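Local coordinates for Alpha/beta hydrolase fold protein (Chitinophaga pinensis, PDB 4PW0), which probably acts as a hydrolase of the alpha/beta hydrolase fold, with a likely serine nucleophile, though its substrate is not established, at residues L55-L60 with F272-E277; L107-L111 with H262-Y266; A136-V142 with E235-N241. All blocks are in the same frame, centred on the assembly; numbering follows the deposited sequence. Where two conformers were deposited one is given.

Interaction 1: residues L55-L60 with F272-E277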
ATOM      1  N   LEU A  55      -7.949   7.348  16.861  1.00 17.88           N
ATOM      2  CA  LEU A  55      -8.504   6.444  15.865  1.00 18.96           C
ATOM      3  C   LEU A  55      -7.598   5.265  15.564  1.00 19.75           C
ATOM      4  O   LEU A  55      -8.043   4.154  15.304  1.00 20.46           O
ATOM      5  CB  LEU A  55      -8.822   7.165  14.555  1.00 22.15           C
ATOM      6  CG  LEU A  55     -10.146   7.835  14.437  1.00 24.95           C
ATOM      7  CD1 LEU A  55     -10.362   8.473  13.096  1.00 21.50           C
ATOM      8  CD2 LEU A  55     -11.287   6.873  14.734  1.00 29.48           C
ATOM      9  N   ILE A  56      -6.286   5.532  15.595  1.00 17.67           N
ATOM     10  CA  ILE A  56      -5.335   4.504  15.291  1.00 18.58           C
ATOM     11  C   ILE A  56      -5.128   3.565  16.464  1.00 17.75           C
ATOM     12  O   ILE A  56      -5.166   2.328  16.311  1.00 18.38           O
ATOM     13  CB  ILE A  56      -4.015   5.145  14.828  1.00 17.61           C
ATOM     14  CG1 ILE A  56      -4.278   5.916  13.516  1.00 17.71           C
ATOM     15  CG2 ILE A  56      -2.977   4.067  14.628  1.00 19.54           C
ATOM     16  CD1 ILE A  56      -3.064   6.650  12.967  1.00 19.57           C
ATOM     17  N   THR A  57      -4.953   4.144  17.651  1.00 17.01           N
ATOM     18  CA  THR A  57      -4.734   3.264  18.790  1.00 17.45           C
ATOM     19  C   THR A  57      -6.007   2.499  19.186  1.00 18.28           C
ATOM     20  O   THR A  57      -5.897   1.313  19.504  1.00 19.54           O
ATOM     21  CB  THR A  57      -4.202   4.021  19.999  1.00 18.66           C
ATOM     22  OG1 THR A  57      -5.132   5.031  20.392  1.00 19.24           O
ATOM     23  CG2 THR A  57      -2.814   4.620  19.738  1.00 20.56           C
ATOM     24  N   ASN A  58      -7.172   3.133  19.074  1.00 17.92           N
ATOM     25  CA  ASN A  58      -8.410   2.385  19.277  1.00 19.76           C
ATOM     26  C   ASN A  58      -8.604   1.316  18.198  1.00 20.57           C
ATOM     27  O   ASN A  58      -8.991   0.166  18.481  1.00 23.35           O
ATOM     28  CB  ASN A  58      -9.625   3.306  19.361  1.00 20.96           C
ATOM     29  CG  ASN A  58      -9.669   4.105  20.654  1.00 19.28           C
ATOM     30  OD1 ASN A  58      -9.135   3.653  21.665  1.00 22.87           O
ATOM     31  ND2 ASN A  58     -10.262   5.274  20.638  1.00 22.04           N
ATOM     32  N   GLY A  59      -8.365   1.689  16.940  1.00 19.03           N
ATOM     33  CA  GLY A  59      -8.558   0.746  15.878  1.00 20.22           C
ATOM     34  C   GLY A  59      -7.678  -0.498  15.951  1.00 20.28           C
ATOM     35  O   GLY A  59      -8.126  -1.639  15.745  1.00 22.69           O
ATOM     36  N   LEU A  60      -6.391  -0.298  16.253  1.00 19.09           N
ATOM     37  CA  LEU A  60      -5.494  -1.412  16.327  1.00 19.45           C
ATOM     38  C   LEU A  60      -5.660  -2.222  17.625  1.00 22.44           C
ATOM     39  O   LEU A  60      -5.381  -3.416  17.611  1.00 24.63           O
ATOM     40  CB  LEU A  60      -4.037  -0.958  16.153  1.00 19.05           C
ATOM     41  CG  LEU A  60      -3.731  -0.554  14.696  1.00 20.63           C
ATOM     42  CD1 LEU A  60      -2.321   0.041  14.656  1.00 20.86           C
ATOM     43  CD2 LEU A  60      -3.890  -1.717  13.748  1.00 23.93           C
ATOM     44  N   PHE A 272      -5.060   3.550   7.303  1.00 14.38           N
ATOM     45  CA  PHE A 272      -3.904   2.972   8.010  1.00 14.81           C
ATOM     46  C   PHE A 272      -4.304   1.785   8.880  1.00 15.36           C
ATOM     47  O   PHE A 272      -3.644   0.754   8.867  1.00 15.40           O
ATOM     48  CB  PHE A 272      -3.204   4.045   8.842  1.00 14.90           C
ATOM     49  CG  PHE A 272      -2.054   3.511   9.635  1.00 14.20           C
ATOM     50  CD1 PHE A 272      -0.851   3.250   9.025  1.00 14.93           C
ATOM     51  CD2 PHE A 272      -2.187   3.223  10.983  1.00 15.31           C
ATOM     52  CE1 PHE A 272       0.214   2.741   9.736  1.00 15.68           C
ATOM     53  CE2 PHE A 272      -1.121   2.689  11.694  1.00 15.42           C
ATOM     54  CZ  PHE A 272       0.083   2.446  11.086  1.00 16.20           C
ATOM     55  N   VAL A 273      -5.363   1.965   9.677  1.00 15.52           N
ATOM     56  CA  VAL A 273      -5.819   0.854  10.534  1.00 16.36           C
ATOM     57  C   VAL A 273      -6.200  -0.356   9.702  1.00 16.57           C
ATOM     58  O   VAL A 273      -5.824  -1.488  10.015  1.00 17.51           O
ATOM     59  CB  VAL A 273      -6.973   1.300  11.433  1.00 16.53           C
ATOM     60  CG1 VAL A 273      -7.620   0.100  12.101  1.00 18.88           C
ATOM     61  CG2 VAL A 273      -6.491   2.300  12.462  1.00 18.83           C
ATOM     62  N   SER A 274      -6.951  -0.134   8.613  1.00 16.37           N
ATOM     63  CA  SER A 274      -7.368  -1.254   7.771  1.00 16.62           C
ATOM     64  C   SER A 274      -6.186  -2.044   7.217  1.00 17.43           C
ATOM     65  O   SER A 274      -6.124  -3.287   7.272  1.00 19.24           O
ATOM     66  CB  SER A 274      -8.229  -0.762   6.646  1.00 17.62           C
ATOM     67  OG  SER A 274      -8.591  -1.847   5.798  1.00 21.52           O
ATOM     68  N   GLN A 275      -5.210  -1.294   6.740  1.00 15.10           N
ATOM     69  CA  GLN A 275      -4.019  -1.943   6.174  1.00 15.22           C
ATOM     70  C   GLN A 275      -3.183  -2.656   7.217  1.00 15.26           C
ATOM     71  O   GLN A 275      -2.711  -3.800   6.975  1.00 16.51           O
ATOM     72  CB  GLN A 275      -3.178  -0.917   5.432  1.00 15.17           C
ATOM     73  CG  GLN A 275      -3.844  -0.392   4.206  1.00 18.96           C
ATOM     74  CD  GLN A 275      -2.913   0.446   3.370  1.00 20.98           C
ATOM     75  OE1 GLN A 275      -1.987   1.040   3.865  1.00 21.28           O
ATOM     76  NE2 GLN A 275      -3.236   0.514   2.052  1.00 25.36           N
ATOM     77  N   THR A 276      -2.974  -1.983   8.355  1.00 15.27           N
ATOM     78  CA  THR A 276      -2.131  -2.481   9.444  0.60 16.61           C
ATOM     79  C   THR A 276      -2.748  -3.693  10.148  1.00 16.32           C
ATOM     80  O   THR A 276      -2.040  -4.652  10.505  1.00 17.18           O
ATOM     81  CB  THR A 276      -1.846  -1.345  10.478  0.60 16.91           C
ATOM     82  OG1 THR A 276      -1.188  -0.281   9.811  0.60 21.42           O
ATOM     83  CG2 THR A 276      -0.935  -1.833  11.580  0.60 19.83           C
ATOM     84  N   GLU A 277      -4.069  -3.656  10.333  1.00 16.63           N
ATOM     85  CA  GLU A 277      -4.743  -4.774  10.954  1.00 18.38           C
ATOM     86  C   GLU A 277      -4.588  -6.036  10.110  1.00 18.10           C
ATOM     87  O   GLU A 277      -4.300  -7.124  10.654  1.00 19.47           O
ATOM     88  CB  GLU A 277      -6.215  -4.394  11.174  1.00 24.82           C
ATOM     89  CG  GLU A 277      -7.112  -5.459  11.676  1.00 31.45           C
ATOM     90  CD  GLU A 277      -8.468  -4.808  11.865  1.00 44.36           C
ATOM     91  OE1 GLU A 277      -8.982  -4.190  10.885  1.00 51.34           O
ATOM     92  OE2 GLU A 277      -8.968  -4.837  12.997  1.00 47.29           O
TER
HETATM   93  O   HOH W   1      -7.393  -4.323  15.208  1.00 31.47           O
HETATM   94  O   HOH W   2     -10.295  -1.983  13.963  1.00 36.85           O
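Val273 and Leu60 interlock, knobs into holes, where helix 54-61 packs on helix 269-282. The two segments cross at -34°, with axes 9.5 Å apart. Val273 sits among Leu55, Ile56, Gly59 and Leu60. Its CG1 lies over the backbone of Gly59, 3.9 Å from Gly59 CA, while CG2 faces Leu55 O and Ile56 CA. Gly59 makes this approach possible, because a CB there would clash with Val273 CG1. In return, Leu60 fits among Phe272, Val273, Thr276 and Glu277. Leu60 CD2 meets Thr276 CG2 at 3.7 Å in the Thr276 conformer given. Ile56 turns CG2 anti to its backbone N (CG1 at chi1 -64°), which brings CG2 to the edge of the Phe272 ring, 3.7 Å from Phe272 CE2. Further out, the Thr276 hydroxyl lies over the centre of the Phe272 ring and donates to Phe272 O. At the outer side of the contact, water 2 donates to Gly59 O at 2.8 Å and, at the longer distance of 3.3 Å, to Glu277 OE2. Phe272 continues inward onto Ile131 and Val133 of strand 127-133. The contact is thus apolar shape-matching within the fold, and polar linkage between the helices runs through water at its edge.

Interaction 2: residues L107-L111 with H262-Y266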
ATOM      1  N   LEU A 107       5.471  -0.857  16.112  1.00 14.52           N
ATOM      2  CA  LEU A 107       5.034   0.217  15.198  1.00 15.02           C
ATOM      3  C   LEU A 107       5.852   1.445  15.573  1.00 14.31           C
ATOM      4  O   LEU A 107       5.793   1.917  16.705  1.00 15.71           O
ATOM      5  CB  LEU A 107       3.541   0.501  15.375  1.00 16.77           C
ATOM      6  CG  LEU A 107       2.913   1.615  14.501  1.00 20.03           C
ATOM      7  CD1 LEU A 107       1.395   1.508  14.621  1.00 23.20           C
ATOM      8  CD2 LEU A 107       3.325   2.930  14.954  1.00 20.71           C
ATOM      9  N   GLY A 108       6.633   1.970  14.635  1.00 14.13           N
ATOM     10  CA  GLY A 108       7.455   3.126  14.903  1.00 15.55           C
ATOM     11  C   GLY A 108       7.095   4.248  13.931  1.00 14.58           C
ATOM     12  O   GLY A 108       7.142   4.045  12.714  1.00 15.07           O
ATOM     13  N   PHE A 109       6.819   5.434  14.493  1.00 14.12           N
ATOM     14  CA  PHE A 109       6.541   6.627  13.694  1.00 13.33           C
ATOM     15  C   PHE A 109       7.696   7.613  13.852  1.00 13.47           C
ATOM     16  O   PHE A 109       8.053   7.976  14.968  1.00 14.57           O
ATOM     17  CB  PHE A 109       5.228   7.247  14.193  1.00 14.05           C
ATOM     18  CG  PHE A 109       4.841   8.571  13.523  1.00 14.55           C
ATOM     19  CD1 PHE A 109       5.044   8.772  12.175  1.00 14.47           C
ATOM     20  CD2 PHE A 109       4.216   9.578  14.258  1.00 14.91           C
ATOM     21  CE1 PHE A 109       4.683   9.966  11.569  1.00 15.76           C
ATOM     22  CE2 PHE A 109       3.816  10.749  13.649  1.00 17.33           C
ATOM     23  CZ  PHE A 109       4.061  10.947  12.297  1.00 15.60           C
ATOM     24  N   SER A 110       8.293   8.034  12.724  1.00 13.41           N
ATOM     25  CA  SER A 110       9.300   9.102  12.680  1.00 14.03           C
ATOM     26  C   SER A 110      10.538   8.618  13.495  1.00 14.69           C
ATOM     27  O   SER A 110      11.061   7.540  13.177  1.00 14.53           O
ATOM     28  CB  SER A 110       8.681  10.400  13.148  1.00 15.41           C
ATOM     29  OG  SER A 110       9.671  11.421  13.084  1.00 16.97           O
ATOM     30  N   LEU A 111      10.961   9.331  14.536  1.00 14.53           N
ATOM     31  CA  LEU A 111      12.026   8.840  15.402  1.00 14.98           C
ATOM     32  C   LEU A 111      11.789   7.389  15.841  1.00 14.56           C
ATOM     33  O   LEU A 111      12.709   6.557  15.848  1.00 15.52           O
ATOM     34  CB  LEU A 111      12.076   9.751  16.619  1.00 17.20           C
ATOM     35  CG  LEU A 111      12.991   9.304  17.741  1.00 17.92           C
ATOM     36  CD1 LEU A 111      14.420   9.203  17.277  1.00 19.18           C
ATOM     37  CD2 LEU A 111      12.873  10.291  18.901  1.00 20.35           C
ATOM     38  N   HIS A 262       4.512  14.135   6.118  1.00 13.74           N
ATOM     39  CA  HIS A 262       5.113  13.366   7.192  1.00 13.61           C
ATOM     40  C   HIS A 262       4.089  12.725   8.133  1.00 13.51           C
ATOM     41  O   HIS A 262       4.360  11.666   8.694  1.00 14.97           O
ATOM     42  CB  HIS A 262       6.091  14.270   7.919  1.00 14.50           C
ATOM     43  CG  HIS A 262       6.776  13.632   9.072  1.00 14.01           C
ATOM     44  ND1 HIS A 262       7.598  12.532   8.956  1.00 13.60           N
ATOM     45  CD2 HIS A 262       6.742  13.936  10.392  1.00 15.40           C
ATOM     46  CE1 HIS A 262       8.053  12.202  10.150  1.00 14.50           C
ATOM     47  NE2 HIS A 262       7.517  13.015  11.030  1.00 14.71           N
ATOM     48  N   GLY A 263       2.920  13.352   8.297  1.00 13.53           N
ATOM     49  CA  GLY A 263       1.861  12.798   9.084  1.00 13.53           C
ATOM     50  C   GLY A 263       0.852  11.979   8.326  1.00 13.89           C
ATOM     51  O   GLY A 263      -0.341  11.982   8.646  1.00 14.62           O
ATOM     52  N   SER A 264       1.305  11.223   7.328  1.00 14.61           N
ATOM     53  CA  SER A 264       0.444  10.429   6.481  1.00 13.68           C
ATOM     54  C   SER A 264      -0.683   9.671   7.210  1.00 13.73           C
ATOM     55  O   SER A 264      -1.854   9.713   6.812  1.00 14.58           O
ATOM     56  CB  SER A 264       1.305   9.413   5.682  1.00 14.04           C
ATOM     57  OG  SER A 264       1.957   8.495   6.528  1.00 15.57           O
ATOM     58  N   PHE A 265      -0.324   8.927   8.250  1.00 13.77           N
ATOM     59  CA  PHE A 265      -1.321   8.107   8.937  1.00 13.96           C
ATOM     60  C   PHE A 265      -2.328   8.934   9.752  1.00 13.49           C
ATOM     61  O   PHE A 265      -3.431   8.470   9.987  1.00 15.83           O
ATOM     62  CB  PHE A 265      -0.732   6.927   9.717  1.00 14.63           C
ATOM     63  CG  PHE A 265       0.012   7.196  10.993  1.00 13.90           C
ATOM     64  CD1 PHE A 265       0.461   8.421  11.413  1.00 15.50           C
ATOM     65  CD2 PHE A 265       0.282   6.090  11.815  1.00 15.35           C
ATOM     66  CE1 PHE A 265       1.153   8.596  12.618  1.00 16.75           C
ATOM     67  CE2 PHE A 265       0.979   6.272  13.000  1.00 15.49           C
ATOM     68  CZ  PHE A 265       1.391   7.502  13.413  1.00 15.42           C
ATOM     69  N   TYR A 266      -1.975  10.168  10.127  1.00 14.73           N
ATOM     70  CA  TYR A 266      -2.947  11.097  10.704  1.00 13.98           C
ATOM     71  C   TYR A 266      -3.917  11.564   9.655  1.00 14.87           C
ATOM     72  O   TYR A 266      -5.094  11.847   9.948  1.00 15.15           O
ATOM     73  CB  TYR A 266      -2.256  12.310  11.244  1.00 14.68           C
ATOM     74  CG  TYR A 266      -1.402  12.203  12.466  1.00 14.87           C
ATOM     75  CD1 TYR A 266      -1.841  11.512  13.594  1.00 16.24           C
ATOM     76  CD2 TYR A 266      -0.274  12.974  12.586  1.00 15.84           C
ATOM     77  CE1 TYR A 266      -1.115  11.569  14.776  1.00 16.98           C
ATOM     78  CE2 TYR A 266       0.478  13.016  13.744  1.00 17.81           C
ATOM     79  CZ  TYR A 266       0.030  12.316  14.861  1.00 17.31           C
ATOM     80  OH  TYR A 266       0.777  12.408  16.028  1.00 19.37           O
TER
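Ser110 and His262 face each other at what is probably the active site, with Ser110 on a GxSxG nucleophile elbow. Ser110 has phi/psi of 64°/-122°, the strained turn expected between the strand and the helix of such an elbow. With its hydroxyl anti to the backbone N, Ser110 OG comes to the edge of the imidazole, in its plane, 3.4 Å from His262 NE2. His262 ND1 is hydrogen-bonded to Asp234, which fits a Ser-His-Asp triad. Next to the elbow, Phe109 is the centre of an aromatic cluster. Phe265 points its edge at one face of Phe109, with CE1 over the ring centre; the ring centroids are 4.5 Å apart and the planes at 52°. Ser110 CB lies toward the rim of the opposite face. His262 O sits in the ring plane at the edge, 3.4 Å from Phe109 CE1. The imidazole is nearly parallel to the Phe109 ring but slid aside, so the two barely overlap. Phe109 in turn directs its edge at the face of Tyr266, offset, with Phe109 CE2 4.0 Å from Tyr266 CE2. Strand 104-109 pairs with strands 39-42 and 127-133, so the cluster is set at the end of a central strand. Helix 264-267 supplies Phe265 and Tyr266, and Phe265 reaches on to Ile56 of helix 54-61 and Phe272 of helix 269-282.

Interaction 3: residues A136-V142 with E235-N241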
ATOM      1  N   ALA A 136      12.961   6.623   7.662  1.00 14.76           N
ATOM      2  CA  ALA A 136      14.021   6.585   6.651  1.00 15.25           C
ATOM      3  C   ALA A 136      15.122   5.704   7.220  1.00 16.21           C
ATOM      4  O   ALA A 136      15.237   5.572   8.439  1.00 17.18           O
ATOM      5  CB  ALA A 136      14.567   7.985   6.353  1.00 16.43           C
ATOM      6  N   PRO A 137      15.934   5.130   6.323  1.00 16.16           N
ATOM      7  CA  PRO A 137      17.099   4.387   6.831  1.00 18.04           C
ATOM      8  C   PRO A 137      18.206   5.306   7.389  1.00 17.37           C
ATOM      9  O   PRO A 137      18.224   6.507   7.115  1.00 16.70           O
ATOM     10  CB  PRO A 137      17.604   3.678   5.609  1.00 24.09           C
ATOM     11  CG  PRO A 137      16.952   4.257   4.442  1.00 23.81           C
ATOM     12  CD  PRO A 137      15.888   5.192   4.847  1.00 16.99           C
ATOM     13  N   GLN A 138      19.133   4.697   8.112  1.00 17.87           N
ATOM     14  CA  GLN A 138      20.330   5.390   8.539  1.00 17.53           C
ATOM     15  C   GLN A 138      21.042   6.024   7.340  1.00 17.46           C
ATOM     16  O   GLN A 138      21.116   5.450   6.263  1.00 19.16           O
ATOM     17  CB  GLN A 138      21.328   4.439   9.180  1.00 18.36           C
ATOM     18  CG  GLN A 138      20.938   3.846  10.502  1.00 19.37           C
ATOM     19  CD  GLN A 138      21.997   2.936  11.058  1.00 21.28           C
ATOM     20  OE1 GLN A 138      22.566   2.133  10.324  1.00 21.26           O
ATOM     21  NE2 GLN A 138      22.232   3.009  12.341  1.00 22.41           N
ATOM     22  N   GLY A 139      21.652   7.177   7.595  1.00 16.80           N
ATOM     23  CA  GLY A 139      22.602   7.765   6.665  1.00 18.30           C
ATOM     24  C   GLY A 139      22.048   8.706   5.630  1.00 18.12           C
ATOM     25  O   GLY A 139      22.768   9.259   4.805  1.00 20.71           O
ATOM     26  N   VAL A 140      20.740   8.942   5.658  1.00 17.35           N
ATOM     27  CA  VAL A 140      20.137   9.723   4.591  1.00 18.19           C
ATOM     28  C   VAL A 140      20.472  11.201   4.685  1.00 17.25           C
ATOM     29  O   VAL A 140      20.415  11.815   5.760  1.00 18.06           O
ATOM     30  CB  VAL A 140      18.606   9.535   4.577  1.00 17.56           C
ATOM     31  CG1 VAL A 140      18.259   8.141   4.062  1.00 17.58           C
ATOM     32  CG2 VAL A 140      17.928   9.832   5.926  1.00 18.49           C
ATOM     33  N   LYS A 141      20.789  11.795   3.534  1.00 17.35           N
ATOM     34  CA  LYS A 141      21.231  13.173   3.468  0.60 18.38           C
ATOM     35  C   LYS A 141      20.166  14.174   3.902  1.00 17.33           C
ATOM     36  O   LYS A 141      20.475  15.251   4.398  1.00 18.93           O
ATOM     37  CB  LYS A 141      21.720  13.486   2.044  0.60 21.21           C
ATOM     38  CG  LYS A 141      22.793  12.558   1.492  0.60 31.88           C
ATOM     39  CD  LYS A 141      24.023  12.446   2.385  0.60 37.21           C
ATOM     40  CE  LYS A 141      25.174  11.796   1.635  0.60 36.70           C
ATOM     41  NZ  LYS A 141      26.180  11.313   2.608  0.60 39.82           N
ATOM     42  N   VAL A 142      18.892  13.844   3.718  1.00 16.44           N
ATOM     43  CA  VAL A 142      17.833  14.800   4.042  1.00 17.45           C
ATOM     44  C   VAL A 142      17.885  15.179   5.529  1.00 16.67           C
ATOM     45  O   VAL A 142      17.535  16.295   5.885  1.00 16.90           O
ATOM     46  CB  VAL A 142      16.429  14.257   3.650  1.00 17.50           C
ATOM     47  CG1 VAL A 142      16.050  13.046   4.480  1.00 16.94           C
ATOM     48  CG2 VAL A 142      15.351  15.334   3.739  1.00 18.48           C
ATOM     49  N   GLU A 235       8.537  16.058   3.731  1.00 14.35           N
ATOM     50  CA  GLU A 235       9.677  16.986   3.664  0.60 15.74           C
ATOM     51  C   GLU A 235      10.828  16.635   4.612  1.00 15.37           C
ATOM     52  O   GLU A 235      12.007  16.911   4.332  1.00 18.65           O
ATOM     53  CB  GLU A 235       9.206  18.435   3.978  0.60 16.89           C
ATOM     54  CG  GLU A 235      10.318  19.472   3.876  0.60 21.69           C
ATOM     55  CD  GLU A 235       9.918  20.951   3.935  0.60 24.80           C
ATOM     56  OE1 GLU A 235       8.825  21.328   4.424  0.60 21.59           O
ATOM     57  OE2 GLU A 235      10.773  21.764   3.473  0.60 26.96           O
HETATM   58  N   MSE A 236      10.486  16.089   5.782  1.00 14.32           N
HETATM   59  CA  MSE A 236      11.473  15.773   6.797  1.00 14.31           C
HETATM   60  C   MSE A 236      12.338  14.583   6.401  1.00 14.80           C
HETATM   61  O   MSE A 236      13.542  14.577   6.650  1.00 15.86           O
HETATM   62  CB  MSE A 236      10.710  15.483   8.108  1.00 15.28           C
HETATM   63  CG  MSE A 236      11.633  15.148   9.267  1.00 15.98           C
HETATM   64 SE   MSE A 236      10.634  14.617  10.860  0.65 16.80          SE
HETATM   65  CE  MSE A 236       9.675  16.274  11.143  1.00 19.15           C
HETATM   66  N   MSE A 237      11.685  13.546   5.850  1.00 14.52           N
HETATM   67  CA  MSE A 237      12.319  12.250   5.654  1.00 13.88           C
HETATM   68  C   MSE A 237      12.596  11.916   4.193  1.00 14.28           C
HETATM   69  O   MSE A 237      13.367  10.976   3.956  1.00 14.78           O
HETATM   70  CB  MSE A 237      11.409  11.156   6.193  1.00 13.87           C
HETATM   71  CG  MSE A 237      11.103  11.258   7.681  1.00 15.02           C
HETATM   72 SE   MSE A 237      12.702  10.894   8.754  0.65 16.00          SE
HETATM   73  CE  MSE A 237      11.880  11.060  10.498  1.00 16.19           C
ATOM     74  N   ASP A 238      11.945  12.635   3.267  1.00 13.84           N
ATOM     75  CA  ASP A 238      11.921  12.409   1.787  1.00 15.11           C
ATOM     76  C   ASP A 238      11.105  11.120   1.520  1.00 13.52           C
ATOM     77  O   ASP A 238      11.538  10.022   1.879  1.00 14.66           O
ATOM     78  CB  ASP A 238      13.341  12.346   1.186  1.00 14.99           C
ATOM     79  CG  ASP A 238      13.339  12.312  -0.336  1.00 17.93           C
ATOM     80  OD1 ASP A 238      12.306  12.005  -0.961  1.00 17.33           O
ATOM     81  OD2 ASP A 238      14.399  12.675  -0.915  1.00 22.65           O
ATOM     82  N   THR A 239       9.973  11.261   0.869  1.00 13.52           N
ATOM     83  CA  THR A 239       9.168  10.119   0.519  1.00 14.31           C
ATOM     84  C   THR A 239       9.981   9.039  -0.184  1.00 14.54           C
ATOM     85  O   THR A 239       9.737   7.852   0.040  1.00 14.67           O
ATOM     86  CB  THR A 239       7.977  10.575  -0.293  1.00 14.68           C
ATOM     87  OG1 THR A 239       7.130  11.342   0.575  1.00 15.19           O
ATOM     88  CG2 THR A 239       7.192   9.409  -0.897  1.00 14.96           C
ATOM     89  N   TYR A 240      10.934   9.423  -1.040  1.00 13.99           N
ATOM     90  CA  TYR A 240      11.690   8.405  -1.761  1.00 15.33           C
ATOM     91  C   TYR A 240      12.461   7.487  -0.858  1.00 14.67           C
ATOM     92  O   TYR A 240      12.701   6.317  -1.182  1.00 15.75           O
ATOM     93  CB  TYR A 240      12.632   9.070  -2.775  1.00 18.59           C
ATOM     94  CG  TYR A 240      13.244   8.070  -3.717  1.00 19.28           C
ATOM     95  CD1 TYR A 240      12.559   7.597  -4.780  1.00 22.08           C
ATOM     96  CD2 TYR A 240      14.485   7.577  -3.454  1.00 23.78           C
ATOM     97  CE1 TYR A 240      13.105   6.645  -5.624  1.00 27.75           C
ATOM     98  CE2 TYR A 240      15.062   6.601  -4.269  1.00 27.28           C
ATOM     99  CZ  TYR A 240      14.365   6.162  -5.361  1.00 25.29           C
ATOM    100  OH  TYR A 240      14.887   5.200  -6.205  1.00 35.78           O
ATOM    101  N   ASN A 241      12.815   7.970   0.324  1.00 14.30           N
ATOM    102  CA  ASN A 241      13.494   7.101   1.291  1.00 14.64           C
ATOM    103  C   ASN A 241      12.638   5.944   1.821  1.00 14.83           C
ATOM    104  O   ASN A 241      13.185   4.948   2.325  1.00 15.95           O
ATOM    105  CB  ASN A 241      14.116   7.896   2.418  1.00 14.78           C
ATOM    106  CG  ASN A 241      15.342   8.629   1.953  1.00 15.45           C
ATOM    107  OD1 ASN A 241      16.127   8.094   1.139  1.00 17.70           O
ATOM    108  ND2 ASN A 241      15.545   9.821   2.473  1.00 15.26           N
TER
HETATM  109  O   HOH W   3      17.886  11.689   1.800  1.00 16.69           O
HETATM  110  O   HOH W   4      15.122  16.750   7.452  1.00 17.80           O
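The flat carboxamide of Asn241 carries Val140 on one face. Val140 CG1 lies over the group, 3.6 Å from Asn241 CG and about as far from OD1 and ND2. At the edge, Asn241 ND2 donates to Met237 O at 2.9 Å, with an N-H...O angle of 165° and the oxygen close to the amide plane. The same nitrogen donates to water 3, which also accepts from Val142 N. These two bonds hold the amide flat against Val140. With the carboxamide cut back to an alanine, Met237 O would probably lose this donor, water 3 a partner, and a gap would open beside Val140. Asn241 CB packs on Ala136 CB at 4.0 Å and on Pro137 CD. Val142 sets its two methyls against main-chain oxygens: CG1 is 3.4 Å from Met237 O, and CG2 is 3.5 Å from Met236 O. Water 4 joins Val142 O to Met236 O. Asp238 OD1 accepts from Tyr240 N, a capping bond at the entry to helix 240-248. The contact thus ties the loop between strand 127-133 and helix 146-154, which makes a type II turn at Pro137-Val140, to the loop that leads from strand 226-231 into helix 240-248.

In the fold
Interaction 2 lies between the others, its centre about 13 Å from each of theirs, while the centres of interactions 1 and 3 are about 25 Å apart. Interaction 1 packs behind interaction 2: Phe272 CG meets Phe265 CB of the aromatic cluster at 3.7 Å, and Leu60 CD1 meets Leu107 CD1 of the strand at 4.0 Å. Interaction 3 borders the probable catalytic residues. The selenomethionine Met237 places CE 3.4 Å from Ser110 OG, and SE of the selenomethionine Met236 is 3.5 Å from His262 NE2. The likely active site therefore has helix packing behind it and the 235-241 loop beside it. Along the chain the three contacts are nested, with interaction 3 innermost. Interactions 1 and 3 also touch the second subunit.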